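Local coordinates for protein probable TonB-dependent receptor (Pseudomonas aeruginosa, PDB 4K3F) that probably binds methionine in the periplasm as the substrate-binding lipoprotein of an uptake system, at residues Q42-V47 / T72-V77. Numbering follows the deposited sequence.
Sequences QPNVQV and TDLVAV
The flat carboxamide of Asn44 carries the Leu74 methyl CD1 over one face. CD1 sits above the oxygen end of the group, with Asn44 OD1 3.4 Å from it. The amide is turned broadside to the methyl. Phe57, Tyr62 and Phe66 also touch the Asn44 side chain. At the oxygen end, OD1 accepts hydrogen bonds from Asn55 ND2 and Gln58 NE2. Leu74 reaches Asn44 through an extended chain, with CD1 anti to its own CA (chi2 179°). The backbone oxygen Asn44 O lies 3.7 Å from the same CD1. The other branch of the leucine turns to Val47. There CD2 meets Val47 CG1 at 3.6 Å, methyl against methyl. Val47 CG1, anti to the backbone N (chi1 179°), is the branch that meets the leucine. One leucine thus spans one turn of helix 42-48, touching positions three residues apart. Leu63 and Val201 pack on it from helix 60-70 and strand 198-202. The contact joins helix 42-48 to the entry of strand 75-82, in the lobe built on the six-stranded sheet. It is buried and mixed: methyl on methyl at Val47, methyl on a polar amide at Asn44. The methyl covers one amide face near the oxygen without bonding to it. Gln58 lines the selenomethionine pocket, and the Asn44 side chain stands about 7 Å from the ligand. Asn44 therefore probably acts in the second shell, helping to orient Gln58.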
loop_
_atom_site.group_PDB
_atom_site.type_symbol
_atom_site.label_atom_id
_atom_site.label_comp_id
_atom_site.label_asym_id
_atom_site.label_seq_id
_atom_site.Cartn_x
_atom_site.Cartn_y
_atom_site.Cartn_z
ATOM N N GLN A 42 3.357 -12.954 -3.247
ATOM C CA GLN A 42 4.674 -13.550 -3.483
ATOM C C GLN A 42 5.852 -12.847 -2.790
ATOM O O GLN A 42 6.794 -13.543 -2.367
ATOM C CB GLN A 42 4.949 -13.761 -4.993
ATOM C CG GLN A 42 3.962 -14.732 -5.686
ATOM C CD GLN A 42 3.754 -16.057 -4.923
ATOM O OE1 GLN A 42 2.622 -16.440 -4.610
ATOM N NE2 GLN A 42 4.830 -16.733 -4.608
ATOM N N PRO A 43 5.836 -11.508 -2.649
ATOM C CA PRO A 43 6.973 -10.896 -1.917
ATOM C C PRO A 43 7.142 -11.452 -0.493
ATOM O O PRO A 43 8.293 -11.588 -0.021
ATOM C CB PRO A 43 6.679 -9.370 -1.977
ATOM C CG PRO A 43 5.819 -9.242 -3.198
ATOM C CD PRO A 43 4.945 -10.476 -3.217
ATOM N N ASN A 44 6.031 -11.787 0.185
ATOM C CA ASN A 44 6.109 -12.321 1.513
ATOM C C ASN A 44 6.512 -13.780 1.482
ATOM O O ASN A 44 7.338 -14.234 2.263
ATOM C CB ASN A 44 4.782 -12.148 2.215
ATOM C CG ASN A 44 4.646 -10.815 2.874
ATOM O OD1 ASN A 44 5.625 -10.132 3.113
ATOM N ND2 ASN A 44 3.402 -10.433 3.200
ATOM N N VAL A 45 5.904 -14.526 0.569
ATOM C CA VAL A 45 6.222 -15.956 0.403
ATOM C C VAL A 45 7.722 -16.131 0.106
ATOM O O VAL A 45 8.361 -17.011 0.662
ATOM C CB VAL A 45 5.394 -16.579 -0.756
ATOM C CG1 VAL A 45 5.873 -18.001 -1.032
ATOM C CG2 VAL A 45 3.925 -16.528 -0.446
ATOM N N GLN A 46 8.292 -15.268 -0.742
ATOM C CA GLN A 46 9.706 -15.385 -1.119
ATOM C C GLN A 46 10.615 -15.179 0.077
ATOM O O GLN A 46 11.640 -15.845 0.243
ATOM C CB GLN A 46 10.065 -14.358 -2.185
ATOM C CG GLN A 46 9.473 -14.699 -3.542
ATOM C CD GLN A 46 10.338 -15.615 -4.379
ATOM O OE1 GLN A 46 11.550 -15.599 -4.290
ATOM N NE2 GLN A 46 9.719 -16.363 -5.224
ATOM N N VAL A 47 10.235 -14.258 0.955
ATOM C CA VAL A 47 11.057 -14.009 2.152
ATOM C C VAL A 47 10.943 -15.156 3.165
ATOM O O VAL A 47 11.950 -15.647 3.693
ATOM C CB VAL A 47 10.764 -12.610 2.772
ATOM C CG1 VAL A 47 11.612 -12.380 4.033
ATOM C CG2 VAL A 47 11.124 -11.517 1.786
ATOM N N THR A 72 3.207 -17.404 9.387
ATOM C CA THR A 72 4.602 -16.973 9.210
ATOM C C THR A 72 5.006 -15.967 10.273
ATOM O O THR A 72 4.205 -15.549 11.116
ATOM C CB THR A 72 4.806 -16.393 7.795
ATOM O OG1 THR A 72 3.825 -15.398 7.510
ATOM C CG2 THR A 72 4.670 -17.539 6.766
ATOM N N ASP A 73 6.269 -15.584 10.254
ATOM C CA ASP A 73 6.752 -14.713 11.319
ATOM C C ASP A 73 7.668 -13.646 10.781
ATOM O O ASP A 73 8.716 -13.318 11.379
ATOM C CB ASP A 73 7.354 -15.496 12.496
ATOM C CG ASP A 73 8.725 -15.990 12.254
ATOM O OD1 ASP A 73 9.067 -16.249 11.087
ATOM O OD2 ASP A 73 9.469 -16.125 13.261
ATOM N N LEU A 74 7.264 -13.047 9.659
ATOM C CA LEU A 74 7.972 -11.921 9.108
ATOM C C LEU A 74 7.827 -10.706 10.026
ATOM O O LEU A 74 6.810 -10.546 10.693
ATOM C CB LEU A 74 7.452 -11.598 7.705
ATOM C CG LEU A 74 7.617 -12.704 6.681
ATOM C CD1 LEU A 74 7.026 -12.241 5.354
ATOM C CD2 LEU A 74 9.046 -13.139 6.508
ATOM N N VAL A 75 8.844 -9.859 10.039
ATOM C CA VAL A 75 8.895 -8.751 11.002
ATOM C C VAL A 75 9.199 -7.438 10.279
ATOM O O VAL A 75 10.018 -7.321 9.346
ATOM C CB VAL A 75 9.956 -9.013 12.125
ATOM C CG1 VAL A 75 9.508 -10.190 12.991
ATOM C CG2 VAL A 75 11.351 -9.327 11.573
ATOM N N ALA A 76 8.574 -6.390 10.770
ATOM C CA ALA A 76 8.818 -5.075 10.236
ATOM C C ALA A 76 10.175 -4.535 10.694
ATOM O O ALA A 76 10.563 -4.707 11.817
ATOM C CB ALA A 76 7.714 -4.139 10.722
ATOM N N VAL A 77 10.866 -3.845 9.816
ATOM C CA VAL A 77 12.186 -3.256 10.095
ATOM C C VAL A 77 12.081 -1.744 10.306
ATOM O O VAL A 77 12.576 -1.213 11.338
ATOM C CB VAL A 77 13.184 -3.544 8.952
ATOM C CG1 VAL A 77 14.549 -2.925 9.276
ATOM C CG2 VAL A 77 13.309 -5.041 8.731
#